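Local atomic coordinates of envelope glycoprotein (Thogoto virus, PDB entry 5XEA), a protein that probably attaches the virus to its host-cell receptor and later drives fusion of the viral and host membranes. Residues 80-83 with 84-87; 419-422 with 423-426. One frame throughout, in Å; residues are numbered along the deposited sequence.

Contact 1: 80-83 with 84-87; sequences LLLW and GSSH
Ser86 folds its hydroxyl back along the helix onto the carbonyl of Leu82, one turn earlier: OG of Ser86 lies 2.6 Å from O of Leu82. With chi1 at 58° the hydroxyl is held between the backbone N and the carbonyl carbon, and it arrives on one face of the Leu82 carbonyl plane while Ser86 N, 2.9 Å from the same Leu82 O, arrives on the other. Two donors of one residue therefore grip a single oxygen. Ser85 has a similar rotamer, and its OG sits 2.9 Å from Leu81 O and 3.2 Å from Leu82 O; its one proton can serve either. Its backbone N bonds to Leu81 O at 168°. The Trp83 ring leaves the serine hydroxyls and packs on Val144 and on the ring of Trp116, whose plane stands at about 80° to it, and Leu80 packs on Ser188 and Leu190. At the end, His87 N makes a weak bond of 2.7 Å to Trp83 O, and the imidazole lays one face over Gly84 O. His87 has positive phi and is the first residue to leave helical angles, so this is the C-terminal end of helix 77-86, with Leu80 and Trp83 packed on a beta sheet.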
ATOM      1  N   LEU B  80      17.214 -31.842   7.313  1.00 50.19           N
ATOM      2  CA  LEU B  80      16.265 -30.894   6.733  1.00 51.69           C
ATOM      3  C   LEU B  80      15.915 -31.275   5.300  1.00 59.15           C
ATOM      4  O   LEU B  80      14.737 -31.280   4.914  1.00 53.39           O
ATOM      5  CB  LEU B  80      16.844 -29.478   6.794  1.00 47.05           C
ATOM      6  CG  LEU B  80      15.830 -28.344   6.664  1.00 50.61           C
ATOM      7  CD1 LEU B  80      14.589 -28.672   7.458  1.00 41.45           C
ATOM      8  CD2 LEU B  80      16.439 -27.046   7.143  1.00 46.13           C
ATOM      9  N   LEU B  81      16.931 -31.628   4.506  1.00 52.43           N
ATOM     10  CA  LEU B  81      16.698 -32.091   3.143  1.00 51.67           C
ATOM     11  C   LEU B  81      15.736 -33.274   3.117  1.00 56.40           C
ATOM     12  O   LEU B  81      14.791 -33.305   2.319  1.00 53.78           O
ATOM     13  CB  LEU B  81      18.030 -32.448   2.480  1.00 58.86           C
ATOM     14  CG  LEU B  81      18.796 -31.257   1.892  1.00 74.75           C
ATOM     15  CD1 LEU B  81      20.246 -31.611   1.593  1.00 82.36           C
ATOM     16  CD2 LEU B  81      18.108 -30.728   0.631  1.00 67.69           C
ATOM     17  N   LEU B  82      15.938 -34.251   4.006  1.00 53.77           N
ATOM     18  CA  LEU B  82      15.041 -35.399   4.031  1.00 51.85           C
ATOM     19  C   LEU B  82      13.653 -34.999   4.511  1.00 55.83           C
ATOM     20  O   LEU B  82      12.644 -35.501   4.001  1.00 55.67           O
ATOM     21  CB  LEU B  82      15.630 -36.505   4.907  1.00 48.20           C
ATOM     22  CG  LEU B  82      14.749 -37.734   5.158  1.00 60.30           C
ATOM     23  CD1 LEU B  82      14.271 -38.364   3.859  1.00 56.14           C
ATOM     24  CD2 LEU B  82      15.493 -38.763   6.026  1.00 62.24           C
ATOM     25  N   TRP B  83      13.581 -34.085   5.487  1.00 53.85           N
ATOM     26  CA  TRP B  83      12.281 -33.614   5.954  1.00 48.95           C
ATOM     27  C   TRP B  83      11.513 -32.937   4.830  1.00 51.20           C
ATOM     28  O   TRP B  83      10.320 -33.195   4.636  1.00 51.53           O
ATOM     29  CB  TRP B  83      12.447 -32.637   7.122  1.00 41.95           C
ATOM     30  CG  TRP B  83      12.925 -33.230   8.431  1.00 43.38           C
ATOM     31  CD1 TRP B  83      13.493 -34.463   8.635  1.00 45.09           C
ATOM     32  CD2 TRP B  83      12.884 -32.587   9.715  1.00 40.39           C
ATOM     33  NE1 TRP B  83      13.805 -34.617   9.969  1.00 48.26           N
ATOM     34  CE2 TRP B  83      13.436 -33.486  10.652  1.00 42.59           C
ATOM     35  CE3 TRP B  83      12.430 -31.341  10.161  1.00 42.54           C
ATOM     36  CZ2 TRP B  83      13.554 -33.173  12.006  1.00 41.75           C
ATOM     37  CZ3 TRP B  83      12.546 -31.031  11.513  1.00 36.69           C
ATOM     38  CH2 TRP B  83      13.100 -31.950  12.418  1.00 36.64           C
ATOM     39  N   GLY B  84      12.186 -32.068   4.077  1.00 46.78           N
ATOM     40  CA  GLY B  84      11.507 -31.344   3.010  1.00 58.16           C
ATOM     41  C   GLY B  84      10.939 -32.259   1.938  1.00 60.74           C
ATOM     42  O   GLY B  84       9.785 -32.112   1.518  1.00 60.20           O
ATOM     43  N   SER B  85      11.737 -33.231   1.492  1.00 59.74           N
ATOM     44  CA  SER B  85      11.258 -34.140   0.454  1.00 66.52           C
ATOM     45  C   SER B  85      10.167 -35.065   0.982  1.00 64.12           C
ATOM     46  O   SER B  85       9.132 -35.244   0.329  1.00 62.74           O
ATOM     47  CB  SER B  85      12.423 -34.944  -0.124  1.00 62.29           C
ATOM     48  OG  SER B  85      13.302 -35.371   0.897  1.00 69.18           O
ATOM     49  N   SER B  86      10.357 -35.639   2.173  1.00 60.89           N
ATOM     50  CA  SER B  86       9.344 -36.538   2.719  1.00 61.08           C
ATOM     51  C   SER B  86       8.122 -35.801   3.242  1.00 57.11           C
ATOM     52  O   SER B  86       7.055 -36.410   3.362  1.00 54.50           O
ATOM     53  CB  SER B  86       9.938 -37.385   3.845  1.00 57.90           C
ATOM     54  OG  SER B  86      10.453 -36.555   4.875  1.00 62.85           O
ATOM     55  N   HIS B  87       8.253 -34.505   3.536  1.00 56.27           N
ATOM     56  CA  HIS B  87       7.198 -33.727   4.189  1.00 56.92           C
ATOM     57  C   HIS B  87       6.839 -34.341   5.535  1.00 55.45           C
ATOM     58  O   HIS B  87       5.665 -34.449   5.898  1.00 56.67           O
ATOM     59  CB  HIS B  87       5.959 -33.586   3.300  1.00 62.54           C
ATOM     60  CG  HIS B  87       6.234 -32.903   1.994  1.00 62.33           C
ATOM     61  ND1 HIS B  87       6.493 -31.553   1.903  1.00 65.68           N
ATOM     62  CD2 HIS B  87       6.296 -33.385   0.731  1.00 61.07           C
ATOM     63  CE1 HIS B  87       6.705 -31.232   0.640  1.00 69.14           C
ATOM     64  NE2 HIS B  87       6.589 -32.325  -0.092  1.00 78.27           N
TER

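Contact 2: 419-422 with 423-426; sequences SEDG and WSFV
Water 1 joins three groups at the start of helix 421-437. It donates to Asp421 OD1 at 2.5 Å, a short contact, and to Ser419 O at 3.0 Å. From Ser424 OG it accepts at 2.8 Å. The chi1 of Ser424, 67°, tucks OG between the backbone N and the carbonyl carbon, facing back toward the first turn. Asp421 OD1 has a stronger partner in Lys273 of the second subunit, with which it forms a salt bridge, so the water lies beside a subunit interface. In the same turn the first helical bonds form: Ser424 N reaches Glu420 O at 2.9 Å, nearly straight at 171°, whereas Trp423 N makes a weak bond to that oxygen. Phe425 N follows with a bond to Asp421 O at 3.0 Å. Glu420 occupies the N-cap position, and its side chain runs alongside that of Trp423, pointing the same way. OE1 of Glu420 lies at the edge of the indole, in its plane, 3.8 Å from Trp423 CD1, with carboxylate and ring planes 50° apart. The other oxygen, OE2, accepts from Phe150 N on strand 133-156, which fixes the carboxylate beside the ring. Trp423 also packs on Val149, and Phe425, its CG anti to the backbone N, leads away to Thr145 and Phe187. The chemistry implies that two acidic side chains tie the helix start in different directions, Glu420 to the sheet of its own chain and Asp421 to the neighbouring subunit; the negative charge of Asp421, in the first turn, would probably be favoured by the positive end of the helix dipole.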
ATOM      1  N   SER B 419       4.354 -11.720   5.590  1.00 41.14           N
ATOM      2  CA  SER B 419       3.075 -12.253   5.137  1.00 42.25           C
ATOM      3  C   SER B 419       3.218 -13.618   4.478  1.00 42.60           C
ATOM      4  O   SER B 419       2.217 -14.324   4.328  1.00 41.26           O
ATOM      5  CB  SER B 419       2.410 -11.300   4.132  1.00 54.40           C
ATOM      6  OG  SER B 419       1.801 -10.188   4.753  1.00 55.24           O
ATOM      7  N   GLU B 420       4.420 -13.997   4.062  1.00 36.94           N
ATOM      8  CA  GLU B 420       4.563 -15.242   3.319  1.00 40.81           C
ATOM      9  C   GLU B 420       4.419 -16.445   4.241  1.00 37.87           C
ATOM     10  O   GLU B 420       4.854 -16.420   5.387  1.00 37.54           O
ATOM     11  CB  GLU B 420       5.906 -15.281   2.616  1.00 37.54           C
ATOM     12  CG  GLU B 420       6.041 -14.189   1.570  1.00 38.78           C
ATOM     13  CD  GLU B 420       7.418 -14.162   1.008  1.00 46.02           C
ATOM     14  OE1 GLU B 420       8.321 -13.636   1.701  1.00 50.67           O
ATOM     15  OE2 GLU B 420       7.591 -14.692  -0.108  1.00 44.37           O
ATOM     16  N   ASP B 421       3.814 -17.507   3.699  1.00 39.58           N
ATOM     17  CA  ASP B 421       3.572 -18.732   4.449  1.00 41.35           C
ATOM     18  C   ASP B 421       4.854 -19.308   5.039  1.00 44.39           C
ATOM     19  O   ASP B 421       4.859 -19.774   6.178  1.00 43.28           O
ATOM     20  CB  ASP B 421       2.881 -19.760   3.549  1.00 42.27           C
ATOM     21  CG  ASP B 421       1.457 -19.354   3.187  1.00 53.02           C
ATOM     22  OD1 ASP B 421       0.879 -18.481   3.882  1.00 48.63           O
ATOM     23  OD2 ASP B 421       0.905 -19.921   2.218  1.00 59.84           O
ATOM     24  N   GLY B 422       5.956 -19.282   4.287  1.00 41.81           N
ATOM     25  CA  GLY B 422       7.192 -19.857   4.803  1.00 36.14           C
ATOM     26  C   GLY B 422       7.671 -19.203   6.089  1.00 37.50           C
ATOM     27  O   GLY B 422       8.087 -19.891   7.025  1.00 39.19           O
ATOM     28  N   TRP B 423       7.606 -17.869   6.164  1.00 30.08           N
ATOM     29  CA  TRP B 423       8.097 -17.201   7.360  1.00 37.31           C
ATOM     30  C   TRP B 423       7.037 -17.138   8.443  1.00 38.17           C
ATOM     31  O   TRP B 423       7.382 -17.226   9.615  1.00 34.77           O
ATOM     32  CB  TRP B 423       8.610 -15.802   7.038  1.00 32.52           C
ATOM     33  CG  TRP B 423       9.715 -15.821   6.042  1.00 39.66           C
ATOM     34  CD1 TRP B 423       9.649 -15.422   4.748  1.00 40.01           C
ATOM     35  CD2 TRP B 423      11.054 -16.271   6.261  1.00 39.77           C
ATOM     36  NE1 TRP B 423      10.878 -15.580   4.136  1.00 38.12           N
ATOM     37  CE2 TRP B 423      11.755 -16.106   5.048  1.00 42.14           C
ATOM     38  CE3 TRP B 423      11.727 -16.812   7.366  1.00 45.89           C
ATOM     39  CZ2 TRP B 423      13.095 -16.453   4.908  1.00 43.01           C
ATOM     40  CZ3 TRP B 423      13.060 -17.158   7.227  1.00 45.14           C
ATOM     41  CH2 TRP B 423      13.731 -16.975   6.014  1.00 47.88           C
ATOM     42  N   SER B 424       5.750 -17.013   8.083  1.00 32.94           N
ATOM     43  CA  SER B 424       4.720 -17.067   9.111  1.00 39.44           C
ATOM     44  C   SER B 424       4.644 -18.433   9.782  1.00 39.46           C
ATOM     45  O   SER B 424       4.114 -18.519  10.886  1.00 33.51           O
ATOM     46  CB  SER B 424       3.354 -16.688   8.532  1.00 35.38           C
ATOM     47  OG  SER B 424       2.899 -17.656   7.615  1.00 44.66           O
ATOM     48  N   PHE B 425       5.165 -19.488   9.138  1.00 38.18           N
ATOM     49  CA  PHE B 425       5.295 -20.802   9.776  1.00 45.34           C
ATOM     50  C   PHE B 425       6.128 -20.723  11.047  1.00 37.69           C
ATOM     51  O   PHE B 425       5.853 -21.426  12.027  1.00 37.46           O
ATOM     52  CB  PHE B 425       5.934 -21.786   8.787  1.00 44.47           C
ATOM     53  CG  PHE B 425       6.084 -23.220   9.303  1.00 41.19           C
ATOM     54  CD1 PHE B 425       4.996 -24.082   9.331  1.00 34.57           C
ATOM     55  CD2 PHE B 425       7.332 -23.717   9.656  1.00 34.49           C
ATOM     56  CE1 PHE B 425       5.130 -25.402   9.769  1.00 40.44           C
ATOM     57  CE2 PHE B 425       7.483 -25.050  10.090  1.00 33.74           C
ATOM     58  CZ  PHE B 425       6.386 -25.889  10.143  1.00 33.28           C
ATOM     59  N   VAL B 426       7.178 -19.901  11.036  1.00 36.04           N
ATOM     60  CA  VAL B 426       8.035 -19.767  12.217  1.00 34.21           C
ATOM     61  C   VAL B 426       7.261 -19.145  13.375  1.00 42.82           C
ATOM     62  O   VAL B 426       7.392 -19.574  14.530  1.00 36.91           O
ATOM     63  CB  VAL B 426       9.283 -18.934  11.863  1.00 42.29           C
ATOM     64  CG1 VAL B 426      10.188 -18.744  13.096  1.00 32.87           C
ATOM     65  CG2 VAL B 426      10.016 -19.556  10.664  1.00 35.82           C
TER
HETATM   66  O   HOH W   1       1.023 -16.717   5.717  1.00 57.57           O

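Overall arrangement
Contact 1 closes the short helix 77-86 and comes first along the chain; contact 2 opens helix 421-437 more than 300 residues later. Their centres are 18 Å apart and their nearest atoms about 8 Å, so the two do not touch. What they share is the branched antiparallel sheet: side chains of both pack on strands 133-156 and 187-192, contact 1 through Val144, Ser188 and Leu190, contact 2 through Thr145, Val149, Phe187 and Tyr189. Because these residues alternate along the strands, the two helices probably lie on opposite faces of the sheet. They differ toward the trimer, since contact 2 meets a second subunit while no other chain touches contact 1.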